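Local coordinates for protein histidine--tRNA ligase (Staphylococcus aureus, PDB 1QE0) that catalyses the ATP-dependent attachment of L-histidine to its cognate tRNA, releasing AMP and diphosphate, as a homodimeric class II aminoacyl-tRNA synthetase, at residues Ser196-His199 with Thr200-Arg204; Glu407-Glu410 with Leu411-Val415. One frame throughout, in Å; residues are numbered along the deposited sequence.

Contact 1 (Ser196-His199 with Thr200-Arg204); sequences SRLH and TDPMR. Unlike the reference sequence in segment 200-204: Asp-201 (reference Asn).
Asp-201 N donates to Arg-197 O across four residues, with N and O 3.1 Å apart and an N-H...O angle of 151°. The donor stands above the carbonyl plane, off the lone pairs. Pro-202 N lies close to the same oxygen but carries no hydrogen, and Pro-202 CA makes at most a weak C-H...O contact, 3.5 Å from Arg-197 O. Beside this turn the two arginines run past each other: CD of Arg-197 packs on CB of Arg-204, and their guanidinium planes stand 80° apart, which rules out a parallel stack. Arg-197 NE sits 3.9 Å from Arg-204 NH1, near the plane of the Arg-204 guanidinium and at its edge, while the backbone O of Arg-204 lies over one face of the Arg-197 guanidinium. With CG beside its backbone N (chi1 -53°) and the chain extended from CG to NE, Arg-197 reaches along the turn as far as Arg-204. The like charges should repel mildly, although the carbonyl oxygen over the face probably offsets part of this.

These residues form one irregular helical turn, closed by the i to i+4 bond, between helix 192-196 and a 3-10 segment beginning at Pro-202. It lies between motif 2 (strands 102-111 and 123-132) and motif 3 (strand 302-309 with helix 310-319), consistent with the insertion domain of histidyl-tRNA synthetases. Arg-204 N bonds back to Asp-201 O at 3.1 Å, extending the winding. Thr-200 OG1 donates to Asp-201 OD2 at 3.0 Å, meeting the anti side of the carboxylate. Leu-198 CD2 meets Pro-202 CG at 4.1 Å, the side chains crossing at about a right angle. Both residues pack on Val-180, seating the turn against helix 169-183.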
ATOM      1  N   SER A 196      33.181 -24.370 -13.908  1.00 28.66           N
ATOM      2  CA  SER A 196      33.409 -22.952 -14.200  1.00 28.76           C
ATOM      3  C   SER A 196      33.490 -22.183 -12.890  1.00 28.29           C
ATOM      4  O   SER A 196      34.448 -21.441 -12.646  1.00 30.86           O
ATOM      5  CB  SER A 196      32.259 -22.370 -15.036  1.00 29.75           C
ATOM      6  OG  SER A 196      32.142 -22.971 -16.321  1.00 34.50           O
ATOM      7  N   ARG A 197      32.528 -22.465 -12.013  1.00 30.17           N
ATOM      8  CA  ARG A 197      32.397 -21.809 -10.719  1.00 27.90           C
ATOM      9  C   ARG A 197      33.523 -21.911  -9.702  1.00 25.33           C
ATOM     10  O   ARG A 197      33.494 -21.201  -8.703  1.00 26.94           O
ATOM     11  CB  ARG A 197      31.105 -22.240 -10.046  1.00 26.37           C
ATOM     12  CG  ARG A 197      29.856 -22.082 -10.878  1.00 34.14           C
ATOM     13  CD  ARG A 197      28.665 -21.913  -9.922  1.00 44.44           C
ATOM     14  NE  ARG A 197      27.350 -22.231 -10.482  1.00 49.59           N
ATOM     15  CZ  ARG A 197      26.809 -23.447 -10.467  1.00 51.53           C
ATOM     16  NH1 ARG A 197      27.470 -24.478  -9.935  1.00 46.76           N
ATOM     17  NH2 ARG A 197      25.569 -23.621 -10.913  1.00 53.91           N
ATOM     18  N   LEU A 198      34.500 -22.785  -9.895  1.00 25.19           N
ATOM     19  CA  LEU A 198      35.577 -22.864  -8.899  1.00 25.33           C
ATOM     20  C   LEU A 198      36.287 -21.530  -8.866  1.00 25.62           C
ATOM     21  O   LEU A 198      36.490 -20.916  -7.819  1.00 20.60           O
ATOM     22  CB  LEU A 198      36.612 -23.935  -9.269  1.00 28.21           C
ATOM     23  CG  LEU A 198      37.179 -24.933  -8.239  1.00 27.72           C
ATOM     24  CD1 LEU A 198      38.563 -25.323  -8.683  1.00 26.16           C
ATOM     25  CD2 LEU A 198      37.254 -24.379  -6.836  1.00 30.64           C
ATOM     26  N   HIS A 199      36.589 -21.053 -10.059  1.00 29.84           N
ATOM     27  CA  HIS A 199      37.328 -19.823 -10.213  1.00 33.29           C
ATOM     28  C   HIS A 199      36.648 -18.480 -10.034  1.00 34.12           C
ATOM     29  O   HIS A 199      37.333 -17.477  -9.877  1.00 38.32           O
ATOM     30  CB  HIS A 199      38.126 -19.880 -11.508  1.00 40.19           C
ATOM     31  CG  HIS A 199      39.348 -20.719 -11.375  1.00 47.11           C
ATOM     32  ND1 HIS A 199      39.312 -22.094 -11.395  1.00 52.05           N
ATOM     33  CD2 HIS A 199      40.616 -20.381 -11.029  1.00 51.83           C
ATOM     34  CE1 HIS A 199      40.493 -22.572 -11.055  1.00 57.09           C
ATOM     35  NE2 HIS A 199      41.303 -21.550 -10.828  1.00 57.86           N
ATOM     36  N   THR A 200      35.324 -18.432 -10.061  1.00 28.67           N
ATOM     37  CA  THR A 200      34.676 -17.157  -9.873  1.00 24.68           C
ATOM     38  C   THR A 200      34.132 -17.061  -8.459  1.00 26.79           C
ATOM     39  O   THR A 200      34.191 -16.008  -7.832  1.00 30.20           O
ATOM     40  CB  THR A 200      33.619 -16.947 -10.911  1.00 23.88           C
ATOM     41  OG1 THR A 200      32.777 -18.104 -10.965  1.00 26.06           O
ATOM     42  CG2 THR A 200      34.287 -16.734 -12.270  1.00 18.00           C
ATOM     43  N   ASP A 201      33.617 -18.167  -7.942  1.00 28.72           N
ATOM     44  CA  ASP A 201      33.095 -18.213  -6.582  1.00 32.44           C
ATOM     45  C   ASP A 201      32.726 -19.643  -6.248  1.00 30.72           C
ATOM     46  O   ASP A 201      31.613 -20.079  -6.484  1.00 33.03           O
ATOM     47  CB  ASP A 201      31.892 -17.273  -6.398  1.00 39.50           C
ATOM     48  CG  ASP A 201      30.769 -17.561  -7.374  1.00 46.62           C
ATOM     49  OD1 ASP A 201      29.594 -17.239  -7.054  1.00 54.86           O
ATOM     50  OD2 ASP A 201      31.057 -18.114  -8.460  1.00 47.05           O
ATOM     51  N   PRO A 202      33.667 -20.380  -5.657  1.00 29.77           N
ATOM     52  CA  PRO A 202      33.532 -21.776  -5.257  1.00 30.67           C
ATOM     53  C   PRO A 202      32.279 -22.056  -4.438  1.00 33.82           C
ATOM     54  O   PRO A 202      31.680 -23.120  -4.567  1.00 33.58           O
ATOM     55  CB  PRO A 202      34.789 -22.007  -4.426  1.00 31.24           C
ATOM     56  CG  PRO A 202      35.756 -21.013  -4.964  1.00 29.42           C
ATOM     57  CD  PRO A 202      34.916 -19.808  -5.132  1.00 30.16           C
ATOM     58  N   MET A 203      31.872 -21.093  -3.610  1.00 35.03           N
ATOM     59  CA  MET A 203      30.695 -21.247  -2.746  1.00 35.06           C
ATOM     60  C   MET A 203      29.463 -21.697  -3.479  1.00 34.64           C
ATOM     61  O   MET A 203      28.628 -22.374  -2.910  1.00 34.19           O
ATOM     62  CB  MET A 203      30.381 -19.951  -2.007  1.00 39.33           C
ATOM     63  CG  MET A 203      29.275 -20.094  -0.983  1.00 45.58           C
ATOM     64  SD  MET A 203      29.274 -18.729   0.203  1.00 60.99           S
ATOM     65  CE  MET A 203      29.172 -19.641   1.706  1.00 56.04           C
ATOM     66  N   ARG A 204      29.362 -21.311  -4.750  1.00 37.67           N
ATOM     67  CA  ARG A 204      28.221 -21.669  -5.593  1.00 35.95           C
ATOM     68  C   ARG A 204      28.303 -23.133  -5.951  1.00 34.66           C
ATOM     69  O   ARG A 204      27.333 -23.715  -6.428  1.00 34.38           O
ATOM     70  CB  ARG A 204      28.203 -20.815  -6.865  1.00 36.96           C
ATOM     71  CG  ARG A 204      26.985 -19.942  -7.015  1.00 39.68           C
ATOM     72  CD  ARG A 204      25.762 -20.817  -7.011  1.00 50.44           C
ATOM     73  NE  ARG A 204      24.517 -20.055  -7.075  1.00 59.08           N
ATOM     74  CZ  ARG A 204      24.016 -19.529  -8.190  1.00 62.70           C
ATOM     75  NH1 ARG A 204      24.677 -19.674  -9.339  1.00 64.76           N
ATOM     76  NH2 ARG A 204      22.814 -18.946  -8.175  1.00 60.38           N
TER

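Contact 2 (Glu407-Glu410 with Leu411-Val415); sequences ETIE and LDALV
Ile-409 and Glu-410 meet Ala-413 and Leu-414 in a local strand-to-helix turn, where strand 406-409, an outermost strand of the five-stranded mixed sheet, hands over to helix 413-419 in the anticodon-binding domain. The apolar evidence comes from one methyl: Ile-409 CD1 lies 3.9 Å from Leu-414 CD2 and 4.0 Å from Ala-413 CB. Ile-409 and Leu-414 cross at about a right angle, so they touch through branch ends and do not run alongside. CG1 of Ile-409 sits between its backbone N and carbonyl carbon (chi1 64°), which sends the ethyl arm across to the helix. Ile-396, on the adjoining strand 396-400, touches Ile-409, Leu-411 and Leu-414, joining the turn to the sheet; Leu-411 also rests on Tyr-344 of helix 338-353.

The backbone bonds are modest. Ala-413 N reaches Glu-410 O at 3.0 Å, but its N-H...O angle of only 120° makes the bond weak. One residue on, Leu-414 N bonds to Leu-411 O, also at 3.0 Å, and the chain winds into the helix.

The Glu-410 side chain folds back over the start of that winding. Its CG, likewise between the backbone N and carbonyl carbon, comes 3.9 Å from Ala-413 CB, and the chain beyond is extended, placing OE1 3.5 Å from Asp-412 CB. Asn-394 bridges the two residues: its OD1 accepts from Asp-412 N, and its ND2 makes a weak bond to Glu-410 OE1. Glu-410 OE1 and Asp-412 OD1 come within 3.6 Å, their carboxylate planes 87° apart. That proximity would tend to raise the proton affinity of one acid, whereas the nearby helix start and the Asn-394 amide would probably favour negative charge; both residues are exposed, so any shift is probably small.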
ATOM      1  N   GLU A 407     -34.721   3.597  19.703  1.00 29.48           N
ATOM      2  CA  GLU A 407     -34.556   4.855  20.418  1.00 32.91           C
ATOM      3  C   GLU A 407     -35.232   5.868  19.552  1.00 32.92           C
ATOM      4  O   GLU A 407     -34.970   5.914  18.369  1.00 33.31           O
ATOM      5  CB  GLU A 407     -33.098   5.216  20.629  1.00 36.38           C
ATOM      6  CG  GLU A 407     -32.547   4.456  21.789  1.00 48.09           C
ATOM      7  CD  GLU A 407     -31.973   5.302  22.902  1.00 56.99           C
ATOM      8  OE1 GLU A 407     -30.865   5.824  22.709  1.00 67.39           O
ATOM      9  OE2 GLU A 407     -32.566   5.388  23.995  1.00 57.85           O
ATOM     10  N   THR A 408     -36.168   6.621  20.118  1.00 35.34           N
ATOM     11  CA  THR A 408     -36.912   7.627  19.366  1.00 34.88           C
ATOM     12  C   THR A 408     -36.232   8.989  19.449  1.00 36.73           C
ATOM     13  O   THR A 408     -35.984   9.491  20.551  1.00 37.08           O
ATOM     14  CB  THR A 408     -38.314   7.775  19.926  1.00 28.70           C
ATOM     15  OG1 THR A 408     -38.868   6.484  20.157  1.00 39.20           O
ATOM     16  CG2 THR A 408     -39.190   8.499  18.940  1.00 35.00           C
ATOM     17  N   ILE A 409     -35.913   9.581  18.298  1.00 36.92           N
ATOM     18  CA  ILE A 409     -35.280  10.899  18.281  1.00 34.57           C
ATOM     19  C   ILE A 409     -35.960  11.688  17.183  1.00 33.35           C
ATOM     20  O   ILE A 409     -36.744  11.112  16.423  1.00 32.31           O
ATOM     21  CB  ILE A 409     -33.765  10.825  17.977  1.00 35.87           C
ATOM     22  CG1 ILE A 409     -33.530  10.283  16.571  1.00 36.69           C
ATOM     23  CG2 ILE A 409     -33.052   9.981  19.017  1.00 33.89           C
ATOM     24  CD1 ILE A 409     -32.117  10.476  16.107  1.00 38.85           C
ATOM     25  N   GLU A 410     -35.731  13.002  17.133  1.00 33.17           N
ATOM     26  CA  GLU A 410     -36.319  13.816  16.064  1.00 34.70           C
ATOM     27  C   GLU A 410     -35.492  13.583  14.764  1.00 32.79           C
ATOM     28  O   GLU A 410     -34.278  13.336  14.835  1.00 32.46           O
ATOM     29  CB  GLU A 410     -36.365  15.302  16.452  1.00 38.20           C
ATOM     30  CG  GLU A 410     -35.025  15.993  16.483  1.00 48.54           C
ATOM     31  CD  GLU A 410     -35.118  17.487  16.828  1.00 53.98           C
ATOM     32  OE1 GLU A 410     -35.566  18.274  15.953  1.00 50.87           O
ATOM     33  OE2 GLU A 410     -34.717  17.864  17.971  1.00 59.85           O
ATOM     34  N   LEU A 411     -36.135  13.690  13.608  1.00 31.19           N
ATOM     35  CA  LEU A 411     -35.443  13.448  12.348  1.00 29.83           C
ATOM     36  C   LEU A 411     -34.232  14.332  12.195  1.00 31.87           C
ATOM     37  O   LEU A 411     -33.188  13.838  11.763  1.00 35.59           O
ATOM     38  CB  LEU A 411     -36.390  13.518  11.161  1.00 27.52           C
ATOM     39  CG  LEU A 411     -36.661  12.165  10.520  1.00 26.63           C
ATOM     40  CD1 LEU A 411     -37.987  12.187   9.869  1.00 27.93           C
ATOM     41  CD2 LEU A 411     -35.624  11.859   9.505  1.00 28.57           C
ATOM     42  N   ASP A 412     -34.328  15.595  12.586  1.00 34.11           N
ATOM     43  CA  ASP A 412     -33.169  16.480  12.508  1.00 39.24           C
ATOM     44  C   ASP A 412     -31.948  15.929  13.226  1.00 38.02           C
ATOM     45  O   ASP A 412     -30.809  16.011  12.712  1.00 41.87           O
ATOM     46  CB  ASP A 412     -33.467  17.841  13.132  1.00 48.94           C
ATOM     47  CG  ASP A 412     -34.297  18.718  12.220  1.00 57.32           C
ATOM     48  OD1 ASP A 412     -35.510  18.830  12.418  1.00 65.00           O
ATOM     49  OD2 ASP A 412     -33.742  19.293  11.288  1.00 57.87           O
ATOM     50  N   ALA A 413     -32.155  15.406  14.424  1.00 30.99           N
ATOM     51  CA  ALA A 413     -31.029  14.894  15.168  1.00 25.22           C
ATOM     52  C   ALA A 413     -30.253  13.847  14.391  1.00 24.35           C
ATOM     53  O   ALA A 413     -29.043  13.829  14.504  1.00 29.05           O
ATOM     54  CB  ALA A 413     -31.450  14.356  16.496  1.00 24.54           C
ATOM     55  N   LEU A 414     -30.864  13.072  13.512  1.00 20.36           N
ATOM     56  CA  LEU A 414     -30.132  12.000  12.850  1.00 18.48           C
ATOM     57  C   LEU A 414     -28.626  12.190  12.564  1.00 20.29           C
ATOM     58  O   LEU A 414     -27.848  11.350  12.976  1.00 21.34           O
ATOM     59  CB  LEU A 414     -30.824  11.541  11.601  1.00 19.88           C
ATOM     60  CG  LEU A 414     -31.091  10.041  11.519  1.00 18.23           C
ATOM     61  CD1 LEU A 414     -29.962   9.276  12.114  1.00 18.22           C
ATOM     62  CD2 LEU A 414     -32.313   9.721  12.282  1.00 26.89           C
ATOM     63  N   VAL A 415     -28.219  13.249  11.912  1.00 24.74           N
ATOM     64  CA  VAL A 415     -26.788  13.394  11.648  1.00 28.66           C
ATOM     65  C   VAL A 415     -26.032  13.605  12.953  1.00 28.82           C
ATOM     66  O   VAL A 415     -25.055  12.938  13.230  1.00 26.44           O
ATOM     67  CB  VAL A 415     -26.381  14.520  10.619  1.00 31.09           C
ATOM     68  CG1 VAL A 415     -25.746  13.895   9.440  1.00 37.30           C
ATOM     69  CG2 VAL A 415     -27.582  15.343  10.092  1.00 37.74           C
TER

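Contacts 1 and 2 lie in different parts of the synthetase: contact 1 belongs to the synthetase region and contact 2 to the anticodon-binding domain. Their centres are 78 Å apart and their nearest atoms about 61 Å, so they do not touch. They sit on opposite sides of the chain's centre, their own centres 34 Å and 44 Å from it, and no other chain of the assembly touches either. Both turns lead into helical winding, contact 1 from a helix and contact 2 from a strand. The structure is the apo enzyme, so neither turn can be tied to a bound ligand; class II active sites are built on the catalytic domain's large sheet, to which neither turn's own residues belong.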